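Local coordinates for protein UDP-N-acetylglucosamine 3-dehydrogenase (Acidithiobacillus ferrooxidans, PDB 7BVJ) that catalyses the NAD(+)-dependent oxidation of the glucosamine 3-position of UDP-N-acetylglucosamine to a ketone, a step in making the lipid A of lipopolysaccharide, at residues N237-R245 with V256-K265; T173-V183 with A195-T205. All blocks are in the same frame, centred on the assembly; numbering follows the deposited sequence.

Contact 1. Residues N237-R245 with V256-K265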
loop_
_atom_site.group_PDB
_atom_site.type_symbol
_atom_site.label_atom_id
_atom_site.label_comp_id
_atom_site.label_asym_id
_atom_site.label_seq_id
_atom_site.Cartn_x
_atom_site.Cartn_y
_atom_site.Cartn_z
ATOM N N ASN A 237 -16.127 1.924 5.133
ATOM C CA ASN A 237 -17.443 1.320 5.027
ATOM C C ASN A 237 -17.674 0.630 3.692
ATOM O O ASN A 237 -18.745 0.053 3.496
ATOM C CB ASN A 237 -18.505 2.382 5.295
ATOM C CG ASN A 237 -18.369 2.978 6.690
ATOM O OD1 ASN A 237 -17.774 2.363 7.575
ATOM N ND2 ASN A 237 -18.902 4.175 6.888
ATOM N N ASN A 238 -16.683 0.657 2.797
ATOM C CA ASN A 238 -16.710 -0.029 1.504
ATOM C C ASN A 238 -17.886 0.427 0.633
ATOM O O ASN A 238 -18.607 -0.391 0.048
ATOM C CB ASN A 238 -16.719 -1.553 1.695
ATOM C CG ASN A 238 -16.229 -2.312 0.458
ATOM O OD1 ASN A 238 -15.131 -2.067 -0.046
ATOM N ND2 ASN A 238 -17.044 -3.243 -0.026
ATOM N N THR A 239 -18.061 1.752 0.519
ATOM C CA THR A 239 -19.121 2.304 -0.321
ATOM C C THR A 239 -18.562 3.220 -1.399
ATOM O O THR A 239 -17.557 3.905 -1.197
ATOM C CB THR A 239 -20.161 3.090 0.496
ATOM O OG1 THR A 239 -19.543 4.226 1.107
ATOM C CG2 THR A 239 -20.793 2.205 1.573
ATOM N N LEU A 240 -19.255 3.256 -2.544
ATOM C CA LEU A 240 -18.848 4.079 -3.677
ATOM C C LEU A 240 -20.068 4.736 -4.312
ATOM O O LEU A 240 -21.072 4.068 -4.580
ATOM C CB LEU A 240 -18.081 3.244 -4.714
ATOM C CG LEU A 240 -17.980 3.767 -6.151
ATOM C CD1 LEU A 240 -17.166 5.041 -6.219
ATOM C CD2 LEU A 240 -17.361 2.716 -7.025
ATOM N N HIS A 241 -19.980 6.043 -4.551
ATOM C CA HIS A 241 -21.054 6.806 -5.179
ATOM C C HIS A 241 -20.496 7.600 -6.345
ATOM O O HIS A 241 -19.466 8.259 -6.204
ATOM C CB HIS A 241 -21.724 7.753 -4.187
ATOM C CG HIS A 241 -22.632 7.057 -3.232
ATOM N ND1 HIS A 241 -23.985 6.929 -3.456
ATOM C CD2 HIS A 241 -22.377 6.408 -2.073
ATOM C CE1 HIS A 241 -24.530 6.255 -2.457
ATOM N NE2 HIS A 241 -23.575 5.919 -1.610
ATOM N N ILE A 242 -21.183 7.549 -7.482
ATOM C CA ILE A 242 -20.749 8.222 -8.701
ATOM C C ILE A 242 -21.871 9.136 -9.157
ATOM O O ILE A 242 -22.994 8.679 -9.393
ATOM C CB ILE A 242 -20.378 7.222 -9.803
ATOM C CG1 ILE A 242 -19.290 6.279 -9.301
ATOM C CG2 ILE A 242 -19.930 7.940 -11.065
ATOM C CD1 ILE A 242 -18.962 5.160 -10.277
ATOM N N TYR A 243 -21.573 10.421 -9.281
ATOM C CA TYR A 243 -22.542 11.405 -9.731
ATOM C C TYR A 243 -22.204 11.787 -11.164
ATOM O O TYR A 243 -21.036 12.054 -11.477
ATOM C CB TYR A 243 -22.551 12.658 -8.843
ATOM C CG TYR A 243 -22.892 12.454 -7.370
ATOM C CD1 TYR A 243 -22.923 11.181 -6.798
ATOM C CD2 TYR A 243 -23.168 13.544 -6.545
ATOM C CE1 TYR A 243 -23.218 10.995 -5.454
ATOM C CE2 TYR A 243 -23.473 13.367 -5.193
ATOM C CZ TYR A 243 -23.498 12.086 -4.656
ATOM O OH TYR A 243 -23.798 11.877 -3.324
ATOM N N HIS A 244 -23.229 11.827 -12.006
ATOM C CA HIS A 244 -23.063 12.374 -13.376
ATOM C C HIS A 244 -24.235 13.316 -13.644
ATOM O O HIS A 244 -25.272 13.134 -13.039
ATOM C CB HIS A 244 -22.884 11.294 -14.442
ATOM C CG HIS A 244 -23.599 10.033 -14.136
ATOM N ND1 HIS A 244 -22.931 8.855 -13.905
ATOM C CD2 HIS A 244 -24.914 9.769 -14.017
ATOM C CE1 HIS A 244 -23.803 7.917 -13.626
ATOM N NE2 HIS A 244 -25.029 8.453 -13.703
ATOM N N ARG A 245 -24.102 14.181 -14.636
ATOM C CA ARG A 245 -25.176 15.132 -14.943
ATOM C C ARG A 245 -26.402 14.392 -15.491
ATOM O O ARG A 245 -26.322 13.720 -16.526
ATOM C CB ARG A 245 -24.677 16.195 -15.923
ATOM C CG ARG A 245 -23.395 16.878 -15.446
ATOM C CD ARG A 245 -22.980 18.061 -16.319
ATOM N NE ARG A 245 -21.589 17.941 -16.770
ATOM C CZ ARG A 245 -20.622 18.814 -16.487
ATOM N NH1 ARG A 245 -19.391 18.620 -16.951
ATOM N NH2 ARG A 245 -20.886 19.884 -15.748
ATOM N N VAL A 256 -28.330 16.257 -11.466
ATOM C CA VAL A 256 -27.300 15.244 -11.292
ATOM C C VAL A 256 -27.961 13.952 -10.818
ATOM O O VAL A 256 -28.991 13.963 -10.137
ATOM C CB VAL A 256 -26.187 15.745 -10.325
ATOM C CG1 VAL A 256 -25.509 14.605 -9.583
ATOM C CG2 VAL A 256 -25.140 16.552 -11.091
ATOM N N ARG A 257 -27.389 12.834 -11.246
ATOM C CA ARG A 257 -27.796 11.500 -10.843
ATOM C C ARG A 257 -26.695 10.886 -9.993
ATOM O O ARG A 257 -25.517 10.883 -10.389
ATOM C CB ARG A 257 -28.075 10.610 -12.058
ATOM C CG ARG A 257 -29.440 10.813 -12.676
ATOM C CD ARG A 257 -30.506 11.083 -11.617
ATOM N NE ARG A 257 -31.013 9.861 -10.996
ATOM C CZ ARG A 257 -30.878 9.565 -9.705
ATOM N NH1 ARG A 257 -30.244 10.404 -8.885
ATOM N NH2 ARG A 257 -31.380 8.428 -9.236
ATOM N N ASP A 258 -27.088 10.388 -8.824
ATOM C CA ASP A 258 -26.196 9.708 -7.902
ATOM C C ASP A 258 -26.431 8.212 -8.042
ATOM O O ASP A 258 -27.533 7.727 -7.775
ATOM C CB ASP A 258 -26.447 10.184 -6.472
ATOM C CG ASP A 258 -25.973 9.204 -5.427
ATOM O OD1 ASP A 258 -26.645 9.093 -4.383
ATOM O OD2 ASP A 258 -24.926 8.554 -5.632
ATOM N N GLU A 259 -25.409 7.494 -8.492
ATOM C CA GLU A 259 -25.450 6.044 -8.612
ATOM C C GLU A 259 -24.643 5.450 -7.464
ATOM O O GLU A 259 -23.429 5.661 -7.370
ATOM C CB GLU A 259 -24.899 5.589 -9.956
ATOM C CG GLU A 259 -24.480 4.134 -9.935
ATOM C CD GLU A 259 -23.749 3.726 -11.183
ATOM O OE1 GLU A 259 -24.003 2.594 -11.649
ATOM O OE2 GLU A 259 -22.939 4.536 -11.700
ATOM N N ALA A 260 -25.363 4.762 -6.593
ATOM C CA ALA A 260 -24.788 4.039 -5.447
ATOM C C ALA A 260 -24.240 2.725 -5.993
ATOM O O ALA A 260 -25.016 1.931 -6.453
ATOM C CB ALA A 260 -25.843 3.849 -4.390
ATOM N N VAL A 261 -22.930 2.562 -5.980
ATOM C CA VAL A 261 -22.283 1.372 -6.602
ATOM C C VAL A 261 -22.277 0.195 -5.643
ATOM O O VAL A 261 -21.807 0.284 -4.533
ATOM C CB VAL A 261 -20.890 1.645 -7.185
ATOM C CG1 VAL A 261 -20.271 0.400 -7.758
ATOM C CG2 VAL A 261 -20.950 2.688 -8.247
ATOM N N ASP A 262 -22.790 -0.929 -6.128
ATOM C CA ASP A 262 -22.860 -2.142 -5.293
ATOM C C ASP A 262 -21.484 -2.816 -5.237
ATOM O O ASP A 262 -21.081 -3.534 -6.123
ATOM C CB ASP A 262 -24.044 -3.028 -5.655
ATOM C CG ASP A 262 -25.381 -2.577 -5.105
ATOM O OD1 ASP A 262 -25.406 -1.905 -4.070
ATOM O OD2 ASP A 262 -26.380 -2.915 -5.729
ATOM N N LEU A 263 -20.801 -2.563 -4.151
ATOM C CA LEU A 263 -19.438 -3.137 -3.938
ATOM C C LEU A 263 -19.473 -4.397 -3.074
ATOM O O LEU A 263 -20.067 -4.388 -2.032
ATOM C CB LEU A 263 -18.467 -2.151 -3.273
ATOM C CG LEU A 263 -18.076 -0.864 -3.990
ATOM C CD1 LEU A 263 -17.159 -0.036 -3.117
ATOM C CD2 LEU A 263 -17.440 -1.132 -5.323
ATOM N N ALA A 264 -18.759 -5.411 -3.504
ATOM C CA ALA A 264 -18.611 -6.667 -2.748
ATOM C C ALA A 264 -17.407 -6.540 -1.814
ATOM O O ALA A 264 -16.407 -5.993 -2.245
ATOM C CB ALA A 264 -18.375 -7.781 -3.720
ATOM N N LYS A 265 -17.543 -7.018 -0.579
ATOM C CA LYS A 265 -16.407 -7.016 0.367
ATOM C C LYS A 265 -15.571 -8.259 0.081
ATOM O O LYS A 265 -16.154 -9.298 -0.047
ATOM C CB LYS A 265 -16.848 -7.017 1.839
ATOM C CG LYS A 265 -18.205 -6.415 2.177
ATOM C CD LYS A 265 -18.841 -6.917 3.489
ATOM C CE LYS A 265 -20.227 -7.522 3.344
ATOM N NZ LYS A 265 -20.820 -8.130 4.563
HETATM O O HOH W 1 -20.860 -0.879 -1.881
HETATM O O HOH W 2 -19.806 -4.027 0.555
HETATM O O HOH W 3 -21.619 1.643 -2.249
#

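Contact 2. Residues T173-V183 with A195-T205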
loop_
_atom_site.group_PDB
_atom_site.type_symbol
_atom_site.label_atom_id
_atom_site.label_comp_id
_atom_site.label_asym_id
_atom_site.label_seq_id
_atom_site.Cartn_x
_atom_site.Cartn_y
_atom_site.Cartn_z
ATOM N N THR A 173 -3.877 8.569 -12.156
ATOM C CA THR A 173 -3.506 9.571 -13.148
ATOM C C THR A 173 -2.480 9.079 -14.156
ATOM O O THR A 173 -2.493 9.519 -15.314
ATOM C CB THR A 173 -2.959 10.827 -12.467
ATOM O OG1 THR A 173 -1.861 10.462 -11.611
ATOM C CG2 THR A 173 -4.073 11.535 -11.659
ATOM N N GLY A 174 -1.571 8.199 -13.752
ATOM C CA GLY A 174 -0.476 7.869 -14.643
ATOM C C GLY A 174 0.493 9.007 -14.876
ATOM O O GLY A 174 1.270 8.964 -15.829
ATOM N N ALA A 175 0.487 10.016 -14.010
ATOM C CA ALA A 175 1.301 11.208 -14.181
ATOM C C ALA A 175 2.375 11.274 -13.099
ATOM O O ALA A 175 2.403 10.468 -12.162
ATOM C CB ALA A 175 0.412 12.456 -14.163
ATOM N N GLU A 176 3.286 12.242 -13.250
ATOM C CA GLU A 176 4.387 12.471 -12.330
ATOM C C GLU A 176 4.261 13.831 -11.647
ATOM O O GLU A 176 3.837 14.804 -12.280
ATOM C CB GLU A 176 5.743 12.402 -13.053
ATOM C CG GLU A 176 6.146 11.008 -13.496
ATOM C CD GLU A 176 5.548 10.638 -14.849
ATOM O OE1 GLU A 176 5.420 11.532 -15.720
ATOM O OE2 GLU A 176 5.191 9.456 -15.039
ATOM N N PRO A 177 4.656 13.939 -10.373
ATOM C CA PRO A 177 4.534 15.224 -9.666
ATOM C C PRO A 177 5.473 16.278 -10.238
ATOM O O PRO A 177 6.639 16.000 -10.542
ATOM C CB PRO A 177 4.915 14.878 -8.218
ATOM C CG PRO A 177 4.931 13.406 -8.139
ATOM C CD PRO A 177 5.256 12.904 -9.518
ATOM N N VAL A 178 4.934 17.491 -10.382
ATOM C CA VAL A 178 5.711 18.667 -10.742
ATOM C C VAL A 178 5.923 19.586 -9.553
ATOM O O VAL A 178 6.912 20.327 -9.535
ATOM C CB VAL A 178 5.056 19.464 -11.890
ATOM C CG1 VAL A 178 6.093 20.336 -12.598
ATOM C CG2 VAL A 178 4.411 18.578 -12.847
ATOM N N ASP A 179 4.982 19.620 -8.608
ATOM C CA ASP A 179 5.077 20.521 -7.469
ATOM C C ASP A 179 4.446 19.827 -6.282
ATOM O O ASP A 179 3.378 19.225 -6.408
ATOM C CB ASP A 179 4.381 21.861 -7.728
ATOM C CG ASP A 179 4.481 22.825 -6.538
ATOM O OD1 ASP A 179 3.631 22.768 -5.609
ATOM O OD2 ASP A 179 5.409 23.658 -6.538
ATOM N N VAL A 180 5.110 19.911 -5.136
ATOM C CA VAL A 180 4.574 19.389 -3.889
ATOM C C VAL A 180 4.691 20.478 -2.833
ATOM O O VAL A 180 5.780 21.017 -2.608
ATOM C CB VAL A 180 5.290 18.107 -3.434
ATOM C CG1 VAL A 180 6.770 18.293 -3.463
ATOM C CG2 VAL A 180 4.856 17.735 -2.036
ATOM N N ARG A 181 3.572 20.824 -2.217
ATOM C CA ARG A 181 3.563 21.708 -1.073
ATOM C C ARG A 181 2.822 20.981 0.023
ATOM O O ARG A 181 1.999 20.112 -0.258
ATOM C CB ARG A 181 2.889 23.045 -1.375
ATOM C CG ARG A 181 3.552 23.811 -2.480
ATOM C CD ARG A 181 2.633 24.881 -3.040
ATOM N NE ARG A 181 3.201 26.212 -2.847
ATOM C CZ ARG A 181 4.220 26.692 -3.552
ATOM N NH1 ARG A 181 4.783 25.946 -4.500
ATOM N NH2 ARG A 181 4.674 27.919 -3.313
ATOM N N ALA A 182 3.129 21.320 1.273
ATOM C CA ALA A 182 2.543 20.581 2.380
ATOM C C ALA A 182 2.589 21.430 3.641
ATOM O O ALA A 182 3.361 22.391 3.750
ATOM C CB ALA A 182 3.261 19.242 2.600
ATOM N N VAL A 183 1.721 21.064 4.588
ATOM C CA VAL A 183 1.717 21.612 5.935
ATOM C C VAL A 183 1.646 20.448 6.908
ATOM O O VAL A 183 1.168 19.355 6.578
ATOM C CB VAL A 183 0.545 22.578 6.187
ATOM C CG1 VAL A 183 0.593 23.722 5.211
ATOM C CG2 VAL A 183 -0.798 21.827 6.088
ATOM N N ALA A 195 -0.793 15.854 8.623
ATOM C CA ALA A 195 -0.186 16.558 7.511
ATOM C C ALA A 195 -1.193 16.636 6.377
ATOM O O ALA A 195 -2.150 15.863 6.306
ATOM C CB ALA A 195 1.114 15.891 7.045
ATOM N N THR A 196 -0.985 17.621 5.515
ATOM C CA THR A 196 -1.808 17.780 4.332
ATOM C C THR A 196 -0.896 18.243 3.217
ATOM O O THR A 196 -0.110 19.182 3.403
ATOM C CB THR A 196 -2.955 18.759 4.571
ATOM O OG1 THR A 196 -3.826 18.202 5.562
ATOM C CG2 THR A 196 -3.754 19.002 3.282
ATOM N N ALA A 197 -0.956 17.531 2.095
ATOM C CA ALA A 197 -0.153 17.838 0.928
ATOM C C ALA A 197 -1.050 18.264 -0.224
ATOM O O ALA A 197 -2.194 17.810 -0.349
ATOM C CB ALA A 197 0.701 16.642 0.502
ATOM N N TRP A 198 -0.488 19.127 -1.067
ATOM C CA TRP A 198 -1.118 19.700 -2.248
ATOM C C TRP A 198 -0.120 19.486 -3.377
ATOM O O TRP A 198 0.941 20.131 -3.417
ATOM C CB TRP A 198 -1.425 21.184 -2.023
ATOM C CG TRP A 198 -2.058 21.876 -3.171
ATOM C CD1 TRP A 198 -1.434 22.346 -4.291
ATOM C CD2 TRP A 198 -3.447 22.182 -3.326
ATOM N NE1 TRP A 198 -2.340 22.922 -5.122
ATOM C CE2 TRP A 198 -3.586 22.846 -4.553
ATOM C CE3 TRP A 198 -4.584 21.968 -2.535
ATOM C CZ2 TRP A 198 -4.824 23.300 -5.023
ATOM C CZ3 TRP A 198 -5.811 22.414 -3.002
ATOM C CH2 TRP A 198 -5.920 23.080 -4.236
ATOM N N MET A 199 -0.433 18.528 -4.241
ATOM C CA MET A 199 0.480 17.980 -5.230
ATOM C C MET A 199 -0.063 18.301 -6.613
ATOM O O MET A 199 -1.225 18.015 -6.905
ATOM C CB MET A 199 0.624 16.458 -5.049
ATOM C CG MET A 199 1.650 15.785 -5.956
ATOM S SD MET A 199 1.996 14.027 -5.570
ATOM C CE MET A 199 3.477 14.142 -4.569
ATOM N N THR A 200 0.768 18.888 -7.456
ATOM C CA THR A 200 0.433 19.131 -8.855
ATOM C C THR A 200 1.266 18.191 -9.721
ATOM O O THR A 200 2.502 18.193 -9.632
ATOM C CB THR A 200 0.684 20.592 -9.222
ATOM O OG1 THR A 200 0.173 21.425 -8.176
ATOM C CG2 THR A 200 -0.028 20.955 -10.517
ATOM N N LEU A 201 0.582 17.393 -10.541
ATOM C CA LEU A 201 1.199 16.427 -11.440
ATOM C C LEU A 201 1.391 17.031 -12.826
ATOM O O LEU A 201 0.878 18.106 -13.138
ATOM C CB LEU A 201 0.358 15.157 -11.543
ATOM C CG LEU A 201 -0.010 14.476 -10.220
ATOM C CD1 LEU A 201 -0.773 13.198 -10.488
ATOM C CD2 LEU A 201 1.215 14.170 -9.378
ATOM N N ASN A 202 2.137 16.316 -13.675
ATOM C CA ASN A 202 2.533 16.896 -14.957
ATOM C C ASN A 202 1.450 16.818 -16.026
ATOM O O ASN A 202 1.670 17.325 -17.129
ATOM C CB ASN A 202 3.863 16.280 -15.449
ATOM C CG ASN A 202 3.767 14.817 -15.848
ATOM O OD1 ASN A 202 2.784 14.123 -15.572
ATOM N ND2 ASN A 202 4.815 14.338 -16.524
ATOM N N ASN A 203 0.284 16.247 -15.724
ATOM C CA ASN A 203 -0.882 16.338 -16.593
ATOM C C ASN A 203 -1.857 17.403 -16.118
ATOM O O ASN A 203 -2.993 17.444 -16.597
ATOM C CB ASN A 203 -1.596 14.988 -16.671
ATOM C CG ASN A 203 -2.255 14.622 -15.359
ATOM O OD1 ASN A 203 -1.876 15.154 -14.313
ATOM N ND2 ASN A 203 -3.249 13.726 -15.401
ATOM N N GLY A 204 -1.453 18.225 -15.139
ATOM C CA GLY A 204 -2.306 19.213 -14.512
ATOM C C GLY A 204 -3.205 18.732 -13.384
ATOM O O GLY A 204 -3.922 19.560 -12.808
ATOM N N THR A 205 -3.227 17.430 -13.067
ATOM C CA THR A 205 -4.024 16.946 -11.936
ATOM C C THR A 205 -3.491 17.481 -10.611
ATOM O O THR A 205 -2.283 17.599 -10.411
ATOM C CB THR A 205 -4.033 15.412 -11.866
ATOM O OG1 THR A 205 -4.491 14.855 -13.100
ATOM C CG2 THR A 205 -4.965 14.937 -10.747
HETATM O O HOH W 4 1.392 21.655 -5.953
#

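Contact 1. Residues N237-R245 with V256-K265
Asp258 and His241 make the one side-chain hydrogen bond between residues 237-245 and 256-265, and they do so diagonally, since the direct antiparallel partners are Tyr243 for the aspartate and Ala260 for the histidine. The Asp258 carboxylate is swung anti to its own backbone N (chi1 158°), which brings OD2 to His241 ND1 at 2.9 Å. The oxygen offers its syn lone pair and lies in the ring plane, although the carboxylate as a whole is twisted 41° from the imidazole. Ala260 CB packs 3.4 Å from His241 CE1, at an oblique angle to the ring. The same aspartate also serves Tyr243: its CB sits over one face of the phenol ring, 3.9 Å from the centroid, in a CH-pi contact. Val256 CG1 touches Tyr243 CB, the two side chains nearly perpendicular.

The face bearing Leu240, Ile242 and Val261 is apolar at the Leu240 end and turns polar toward Glu259, His244 and Arg257. Leu240 and Val261 run alongside each other in the same direction, with Leu240 CD2 3.7 Å from Val261 CB, and Val261 CG2 meets Ile242 CD1. Tyr128 of helix 124-132 packs on both Leu240 and Val261.

Between Ile242 and Glu259, and again between His244 and Arg257, the backbones exchange two hydrogen bonds. Beyond Val261 N to Leu240 O the ladder opens, and water takes over. One water joins Leu240 N to Val261 O, another Asn238 O to Leu263 N, and a third Asn238 ND2 (2.9 Å) to Leu263 O (2.6 Å).

The pair illustrates a beta hairpin at the edge of a mixed sheet: 256-261 is the outermost strand within the chain, while Tyr243 stacks edge-to-face on Tyr230, which lines the pocket of a bound disulfonic acid.

Contact 2. Residues T173-V183 with A195-T205
Thr173, at the end of helix 157-173, sets OG1 3.2 Å from Leu201 CD1, while that oxygen is hydrogen-bonded to Thr169 O. Ala175 follows, its methyl against Leu201 CB and the side-chain oxygens of Asn202 and Asn203. Asn203 OD1 accepts from Thr205 N (2.9 Å), closing an Asx turn. Replacing Asn203 with alanine would probably leave the Thr205 amide without this mate and open a gap beside Ala175 CB, leaving the turn freer to shift. Glu176 grips Asn202 through a straight bond from its N to OD1 (3.0 Å, 172°), the donor standing well above the amide's carbonyl plane; OE1 takes a weak bond from ND2, with carboxylate and amide 81° apart. Pro177 runs alongside Met199, and its CA is tight against Leu201 CD2 at 3.5 Å.

At Val178 the register slips: Val178 N (2.6 Å) and Asp179 N (3.0 Å) both donate to Thr200 O, a classic beta bulge. Asp179 also takes Thr200 N on its carbonyl; beyond the bulge Arg181 pairs with Trp198 and Val183 with Thr196, each by two backbone bonds. Asp179 OD1 shares a water with Thr200 OG1, and Asp179 OD2 forms a salt bridge with Arg181 NH1 (3.1 Å), its hydrogen bond weak. The face bearing Val180, Ala182, Ala197 and Met199 is built from apolar side chains.

Helix 290-312 covers Val180, Ala182 and Met199, and helix 157-173 lies against Ala197 and Leu201. Strand 206-215 hydrogen-bonds to the far side of 194-201, leaving 177-185 as the outermost strand of this sheet within the chain.

How the contacts relate
Both contacts are antiparallel hairpins of one mixed sheet, and they hold its two opposite ends: contact 1 pairs the last two strands in sheet order, contact 2 the first two. Their centres lie 26 Å apart and they do not touch. Contact 1 is at the surface and contact 2 is partly buried. Backbone ladders carry both, and the differences lie in what is added. Contact 1 has a histidine-carboxylate bond across the strands and several waters where its ladder opens; contact 2 has a bulge, an Asx turn and an asparagine bonded across to Glu176, keeping its salt bridge within a single strand. Each turns an apolar side to helices, one in contact 1 and two in contact 2.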